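Local coordinates for protein thymine dioxygenase (Neurospora crassa, PDB 5C3Q) that probably hydroxylates the methyl group of thymine as a non-haem, 2-oxoglutarate-dependent dioxygenase, and here holds nickel at its metal site, at residues T217-I222 with Q329-T334; D258-A261 with T267-S270. All blocks are in the same frame, centred on the assembly; numbering follows the deposited sequence.

Contact 1: T217-I222 with Q329-T334; sequences TDYGSI and QRLAAT. With NI (nickel (II) ion), chain E; TDR (thymine), chain G; EDO (1,2-ethanediol), chain J.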
ATOM      1  N   THR A 217       3.513   9.129  -1.449  1.00 18.25           N
ATOM      2  CA  THR A 217       2.729   8.413  -2.443  1.00 18.25           C
ATOM      3  C   THR A 217       3.323   7.017  -2.597  1.00 18.38           C
ATOM      4  O   THR A 217       4.535   6.822  -2.403  1.00 18.78           O
ATOM      5  CB  THR A 217       2.738   9.129  -3.808  1.00 18.78           C
ATOM      6  OG1 THR A 217       4.087   9.319  -4.251  1.00 18.84           O
ATOM      7  CG2 THR A 217       2.042  10.483  -3.722  1.00 19.12           C
ATOM      8  N   ASP A 218       2.476   6.045  -2.923  1.00 18.07           N
ATOM      9  CA  ASP A 218       2.938   4.692  -3.229  1.00 18.18           C
ATOM     10  C   ASP A 218       3.508   4.667  -4.644  1.00 18.28           C
ATOM     11  O   ASP A 218       3.170   5.522  -5.467  1.00 18.50           O
ATOM     12  CB  ASP A 218       1.803   3.673  -3.081  1.00 18.13           C
ATOM     13  CG  ASP A 218       1.383   3.452  -1.627  1.00 18.42           C
ATOM     14  OD1 ASP A 218       2.019   3.986  -0.692  1.00 18.65           O
ATOM     15  OD2 ASP A 218       0.399   2.720  -1.414  1.00 18.94           O
ATOM     16  N   TYR A 219       4.358   3.680  -4.927  1.00 18.33           N
ATOM     17  CA  TYR A 219       5.182   3.690  -6.141  1.00 18.60           C
ATOM     18  C   TYR A 219       4.598   2.937  -7.335  1.00 18.97           C
ATOM     19  O   TYR A 219       4.866   3.306  -8.486  1.00 19.06           O
ATOM     20  CB  TYR A 219       6.564   3.078  -5.860  1.00 18.66           C
ATOM     21  CG  TYR A 219       7.297   3.601  -4.647  1.00 18.81           C
ATOM     22  CD1 TYR A 219       7.143   4.916  -4.207  1.00 18.89           C
ATOM     23  CD2 TYR A 219       8.186   2.781  -3.957  1.00 19.06           C
ATOM     24  CE1 TYR A 219       7.829   5.383  -3.101  1.00 18.95           C
ATOM     25  CE2 TYR A 219       8.877   3.243  -2.852  1.00 19.09           C
ATOM     26  CZ  TYR A 219       8.696   4.541  -2.429  1.00 19.45           C
ATOM     27  OH  TYR A 219       9.389   4.998  -1.332  1.00 20.09           O
ATOM     28  N   GLY A 220       3.833   1.879  -7.065  1.00 19.03           N
ATOM     29  CA  GLY A 220       3.491   0.872  -8.081  1.00 19.47           C
ATOM     30  C   GLY A 220       2.184   1.086  -8.827  1.00 19.67           C
ATOM     31  O   GLY A 220       1.802   2.221  -9.125  1.00 19.60           O
ATOM     32  N   SER A 221       1.507  -0.016  -9.145  1.00 19.91           N
ATOM     33  CA  SER A 221       0.237   0.034  -9.867  1.00 20.25           C
ATOM     34  C   SER A 221      -0.893   0.344  -8.887  1.00 19.93           C
ATOM     35  O   SER A 221      -1.537   1.393  -8.983  1.00 19.62           O
ATOM     36  CB  SER A 221      -0.027  -1.283 -10.604  1.00 20.62           C
ATOM     37  OG  SER A 221       0.133  -2.403  -9.739  1.00 21.55           O
ATOM     38  N   ILE A 222      -1.128  -0.578  -7.954  1.00 19.85           N
ATOM     39  CA  ILE A 222      -2.054  -0.356  -6.844  1.00 20.07           C
ATOM     40  C   ILE A 222      -1.483  -0.903  -5.534  1.00 20.20           C
ATOM     41  O   ILE A 222      -0.530  -1.696  -5.522  1.00 20.13           O
ATOM     42  CB  ILE A 222      -3.459  -0.981  -7.088  1.00 20.48           C
ATOM     43  CG1 ILE A 222      -3.397  -2.511  -7.112  1.00 20.82           C
ATOM     44  CG2 ILE A 222      -4.083  -0.450  -8.378  1.00 20.66           C
ATOM     45  CD1 ILE A 222      -4.753  -3.186  -7.225  1.00 21.31           C
ATOM     46  N   GLN A 329      14.836   2.864  -8.373  1.00 27.27           N
ATOM     47  CA  GLN A 329      15.187   4.275  -8.200  1.00 27.80           C
ATOM     48  C   GLN A 329      14.419   4.908  -7.038  1.00 26.53           C
ATOM     49  O   GLN A 329      15.001   5.644  -6.245  1.00 26.26           O
ATOM     50  CB  GLN A 329      14.969   5.058  -9.499  1.00 29.12           C
ATOM     51  CG  GLN A 329      16.020   4.739 -10.555  1.00 30.81           C
ATOM     52  CD  GLN A 329      15.770   5.336 -11.938  1.00 31.93           C
ATOM     53  OE1 GLN A 329      16.601   5.169 -12.830  1.00 33.56           O
ATOM     54  NE2 GLN A 329      14.642   6.020 -12.131  1.00 32.40           N
ATOM     55  N   ARG A 330      13.127   4.602  -6.921  1.00 25.36           N
ATOM     56  CA  ARG A 330      12.315   5.116  -5.812  1.00 24.81           C
ATOM     57  C   ARG A 330      12.746   4.507  -4.475  1.00 25.85           C
ATOM     58  O   ARG A 330      12.854   5.208  -3.470  1.00 25.62           O
ATOM     59  CB  ARG A 330      10.819   4.837  -6.041  1.00 23.55           C
ATOM     60  CG  ARG A 330      10.207   5.506  -7.272  1.00 22.92           C
ATOM     61  CD  ARG A 330      10.196   7.027  -7.193  1.00 22.64           C
ATOM     62  NE  ARG A 330       9.424   7.528  -6.056  1.00 21.75           N
ATOM     63  CZ  ARG A 330       8.107   7.715  -6.042  1.00 21.10           C
ATOM     64  NH1 ARG A 330       7.368   7.443  -7.112  1.00 20.93           N
ATOM     65  NH2 ARG A 330       7.518   8.178  -4.946  1.00 21.11           N
ATOM     66  N   LEU A 331      12.985   3.199  -4.471  1.00 27.23           N
ATOM     67  CA  LEU A 331      13.397   2.492  -3.259  1.00 28.40           C
ATOM     68  C   LEU A 331      14.800   2.882  -2.803  1.00 29.81           C
ATOM     69  O   LEU A 331      15.073   2.923  -1.609  1.00 31.13           O
ATOM     70  CB  LEU A 331      13.335   0.980  -3.479  1.00 28.27           C
ATOM     71  CG  LEU A 331      11.926   0.411  -3.627  1.00 28.10           C
ATOM     72  CD1 LEU A 331      11.940  -0.921  -4.361  1.00 28.21           C
ATOM     73  CD2 LEU A 331      11.267   0.277  -2.262  1.00 28.29           C
ATOM     74  N   ALA A 332      15.681   3.170  -3.755  1.00 31.16           N
ATOM     75  CA  ALA A 332      17.079   3.476  -3.453  1.00 32.74           C
ATOM     76  C   ALA A 332      17.335   4.936  -3.060  1.00 34.16           C
ATOM     77  O   ALA A 332      18.345   5.227  -2.420  1.00 34.26           O
ATOM     78  CB  ALA A 332      17.960   3.100  -4.638  1.00 32.99           C
ATOM     79  N   ALA A 333      16.428   5.842  -3.433  1.00 34.87           N
ATOM     80  CA  ALA A 333      16.653   7.292  -3.307  1.00 36.55           C
ATOM     81  C   ALA A 333      17.073   7.758  -1.908  1.00 39.21           C
ATOM     82  O   ALA A 333      18.070   8.468  -1.763  1.00 39.59           O
ATOM     83  CB  ALA A 333      15.416   8.054  -3.759  1.00 35.95           C
ATOM     84  N   THR A 334      16.305   7.377  -0.889  1.00 41.80           N
ATOM     85  CA  THR A 334      16.614   7.766   0.489  1.00 44.98           C
ATOM     86  C   THR A 334      17.820   6.976   1.009  1.00 48.13           C
ATOM     87  O   THR A 334      18.667   7.536   1.702  1.00 50.06           O
ATOM     88  CB  THR A 334      15.402   7.572   1.428  1.00 44.83           C
ATOM     89  OG1 THR A 334      14.248   8.206   0.865  1.00 43.10           O
ATOM     90  CG2 THR A 334      15.672   8.178   2.808  1.00 45.43           C
TER
HETATM   91 NI    NI E 401       1.358   4.126   1.416  1.00 24.37          NI
HETATM   92  N1  TDR G 403       7.823   0.139  -0.694  1.00 26.24           N
HETATM   93  C2  TDR G 403       7.371  -0.416  -1.949  1.00 25.97           C
HETATM   94  O2  TDR G 403       7.884  -1.430  -2.383  1.00 26.37           O
HETATM   95  N3  TDR G 403       6.310   0.234  -2.683  1.00 25.99           N
HETATM   96  C4  TDR G 403       5.698   1.421  -2.178  1.00 25.92           C
HETATM   97  O4  TDR G 403       4.804   1.941  -2.823  1.00 26.27           O
HETATM   98  C5  TDR G 403       6.154   1.996  -0.902  1.00 26.40           C
HETATM   99  CM5 TDR G 403       5.554   3.239  -0.325  1.00 26.61           C
HETATM  100  C6  TDR G 403       7.235   1.329  -0.171  1.00 26.20           C
HETATM  101  C1  EDO J 406      12.234   8.264 -10.220  1.00 61.40           C
HETATM  102  O1  EDO J 406      12.404   6.984 -10.841  1.00 61.29           O
HETATM  103  C2  EDO J 406      13.573   8.994 -10.185  1.00 61.49           C
HETATM  104  O2  EDO J 406      13.754   9.712  -8.957  1.00 62.42           O
HETATM  105  O   HOH W   1      -0.063   2.474   1.054  1.00 27.76           O
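Arg330 NH1, at the end of a side chain that lies against the Tyr219 ring, is gripped by two groups from outside the segments: it forms a salt bridge with Asp258 OD2 and a hydrogen bond with Tyr326 OH. Bent at its second and third torsions, the arginine folds back along the ring and brings NH2 to 3.4 Å from Tyr219 CE1. The two planes are 55° apart, and the CD1-CE1 rim meets a guanidinium face. Thr217 OG1 lies at the guanidinium edge, but its polar partner is Asp258.

The phenol ring lies between substrate and helix 323-332. Over one face Arg330 CB stands 3.9 Å from the ring centroid, only 7° off the normal, a CH-pi contact. Over the opposite face is thymine, whose C4 sits 3.3 Å above the ring plane and off toward the rim. At the ring edge, near its plane, Leu331 CD2 comes within 3.9 Å of Tyr219 CE2, and the same methyl reaches N1 of thymine. The backbone N of Tyr219 donates a hydrogen bond to O4 of thymine at 2.8 Å, with an N-H...O angle of 161°.

One residue earlier, Asp218 OD1 binds nickel at 2.2 Å, alongside His216 and His273, in the facial triad of this family. Its OD2 takes a hydrogen bond from a nickel-bound water, and Thr223 and Asn255 add further hydrogen bonds. With the base held by Tyr219 N and, from outside the two segments, by Asn89 ND2, the thymine methyl CM5 lies 4.6 Å from nickel, a placement consistent with oxidation at that carbon.

Contact 2: D258-A261 with T267-S270; sequences DLLA and TIKS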
ATOM      1  N   ASP A 258       2.165   5.583  -8.089  1.00 18.22           N
ATOM      2  CA  ASP A 258       2.730   6.542  -9.033  1.00 18.61           C
ATOM      3  C   ASP A 258       2.936   5.974 -10.423  1.00 18.99           C
ATOM      4  O   ASP A 258       2.793   6.692 -11.406  1.00 19.30           O
ATOM      5  CB  ASP A 258       4.032   7.125  -8.480  1.00 18.74           C
ATOM      6  CG  ASP A 258       3.803   7.972  -7.239  1.00 19.10           C
ATOM      7  OD1 ASP A 258       2.651   8.431  -7.045  1.00 18.88           O
ATOM      8  OD2 ASP A 258       4.762   8.183  -6.461  1.00 18.97           O
ATOM      9  N   LEU A 259       3.256   4.685 -10.514  1.00 19.10           N
ATOM     10  CA  LEU A 259       3.476   4.068 -11.812  1.00 19.53           C
ATOM     11  C   LEU A 259       2.155   3.983 -12.593  1.00 18.80           C
ATOM     12  O   LEU A 259       2.126   4.251 -13.796  1.00 18.56           O
ATOM     13  CB  LEU A 259       4.137   2.689 -11.647  1.00 20.60           C
ATOM     14  CG  LEU A 259       5.228   2.213 -12.614  1.00 22.39           C
ATOM     15  CD1 LEU A 259       6.094   3.328 -13.193  1.00 23.05           C
ATOM     16  CD2 LEU A 259       6.102   1.179 -11.905  1.00 22.89           C
ATOM     17  N   LEU A 260       1.059   3.643 -11.916  1.00 18.20           N
ATOM     18  CA  LEU A 260      -0.254   3.615 -12.583  1.00 18.11           C
ATOM     19  C   LEU A 260      -0.702   5.021 -12.994  1.00 17.79           C
ATOM     20  O   LEU A 260      -1.233   5.209 -14.079  1.00 17.94           O
ATOM     21  CB  LEU A 260      -1.321   2.941 -11.708  1.00 17.80           C
ATOM     22  CG  LEU A 260      -2.732   2.837 -12.305  1.00 18.13           C
ATOM     23  CD1 LEU A 260      -2.729   2.175 -13.677  1.00 18.60           C
ATOM     24  CD2 LEU A 260      -3.649   2.073 -11.363  1.00 18.20           C
ATOM     25  N   ALA A 261      -0.475   6.003 -12.129  1.00 17.89           N
ATOM     26  CA  ALA A 261      -0.757   7.402 -12.463  1.00 18.31           C
ATOM     27  C   ALA A 261      -0.087   7.775 -13.781  1.00 18.96           C
ATOM     28  O   ALA A 261      -0.729   8.269 -14.707  1.00 18.87           O
ATOM     29  CB  ALA A 261      -0.270   8.318 -11.348  1.00 18.20           C
ATOM     30  N   THR A 267      -4.670  10.200 -15.884  1.00 20.04           N
ATOM     31  CA  THR A 267      -6.128  10.103 -15.792  1.00 20.01           C
ATOM     32  C   THR A 267      -6.503   9.442 -14.462  1.00 19.62           C
ATOM     33  O   THR A 267      -7.574   9.694 -13.926  1.00 19.33           O
ATOM     34  CB  THR A 267      -6.759   9.347 -16.979  1.00 20.22           C
ATOM     35  OG1 THR A 267      -6.180   8.046 -17.097  1.00 19.89           O
ATOM     36  CG2 THR A 267      -6.545  10.114 -18.269  1.00 20.93           C
ATOM     37  N   ILE A 268      -5.606   8.605 -13.941  1.00 19.54           N
ATOM     38  CA  ILE A 268      -5.744   8.012 -12.613  1.00 19.38           C
ATOM     39  C   ILE A 268      -4.820   8.735 -11.631  1.00 19.59           C
ATOM     40  O   ILE A 268      -3.685   9.071 -11.977  1.00 19.58           O
ATOM     41  CB  ILE A 268      -5.452   6.500 -12.649  1.00 19.32           C
ATOM     42  CG1 ILE A 268      -6.628   5.782 -13.326  1.00 19.72           C
ATOM     43  CG2 ILE A 268      -5.214   5.962 -11.237  1.00 19.10           C
ATOM     44  CD1 ILE A 268      -6.393   4.330 -13.665  1.00 19.80           C
ATOM     45  N   LYS A 269      -5.317   8.975 -10.416  1.00 19.79           N
ATOM     46  CA  LYS A 269      -4.599   9.755  -9.408  1.00 20.13           C
ATOM     47  C   LYS A 269      -3.842   8.861  -8.433  1.00 19.33           C
ATOM     48  O   LYS A 269      -4.349   7.820  -8.025  1.00 19.24           O
ATOM     49  CB  LYS A 269      -5.568  10.632  -8.594  1.00 21.12           C
ATOM     50  CG  LYS A 269      -6.611  11.385  -9.401  1.00 22.34           C
ATOM     51  CD  LYS A 269      -6.000  12.395 -10.356  1.00 23.73           C
ATOM     52  CE  LYS A 269      -7.091  13.104 -11.146  1.00 24.75           C
ATOM     53  NZ  LYS A 269      -6.578  14.208 -11.990  1.00 25.99           N
ATOM     54  N   SER A 270      -2.629   9.275  -8.070  1.00 18.57           N
ATOM     55  CA  SER A 270      -1.892   8.672  -6.967  1.00 18.05           C
ATOM     56  C   SER A 270      -1.831   9.711  -5.860  1.00 17.59           C
ATOM     57  O   SER A 270      -1.203  10.752  -6.020  1.00 17.53           O
ATOM     58  CB  SER A 270      -0.481   8.270  -7.386  1.00 18.24           C
ATOM     59  OG  SER A 270       0.203   7.697  -6.279  1.00 18.58           O
TER
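Asp258 and Ser270 join the first turn of helix 258-263 to the loop that leads into strand 273-275, part of the connection between strands 251-256 and 273-275 of the double-stranded beta-helix fold of this oxygenase family. Three kinds of interaction hold the two sides together.

The main polar one is a hydrogen bond from Ser270 OG to Asp258 OD1, 2.7 Å long. The donor comes in from above the carboxylate, 36° out of its plane. With OG opposite its own backbone N (chi1 180°), the serine hydroxyl reaches across to the helix start, and Ala256 O, at the end of strand 251-256, offers a further, weak bond. Asp258 OD2 is turned to other partners, Thr217 first and Arg330 with it, which means that the two oxygens of one carboxylate serve different parts of the chain. Were Asp258 an alanine, Ser270 OG would probably lose its main acceptor, and Arg330 its charged mate. Ser264, in the bend between the segments, uses its OG to hydrogen-bond Ile268 N.

The apolar contact lies two residues further along the helix. Leu260 CG meets Ile268 CG2 at 4.1 Å, and Ile268 CD1 touches the same carbon. Both side chains are buried: Leu260 continues onto Met166 and Ile169 of helix 147-173, while Ile268 also packs on Met173 and on Leu39 and Phe42 of helix 28-44. The pair thus ties the connection to the helical layer. Ala261 has a side chain small enough for close approach, its CB 4.0 Å from Ser270 CB.

A backbone contact completes the join: Ala261 CA makes a CA-H...O contact with Ile268 O at 3.4 Å, with 141° at the hydrogen.

Along the chain, contact 2 is nested inside the loop closed by contact 1, and their centres are 13 Å apart. The carboxylate of Asp258 couples them: its OD2 lies 2.6 Å from Thr217 OG1, probably a hydrogen bond, and 2.8 Å from Arg330 NH1 in a salt bridge. Backbone hydrogen bonds pair Asp218, Tyr219 and Gly220 with Asp258, Leu259 and Leu260, and Ser221 O packs 3.1 Å from Leu260 CB. Contact 1 supplies a metal ligand and thymine-binding groups directly. Contact 2 stands behind it as a second shell, with the side chain of Asp258 about 7 Å from thymine and that of Ser270 about 9 Å from nickel.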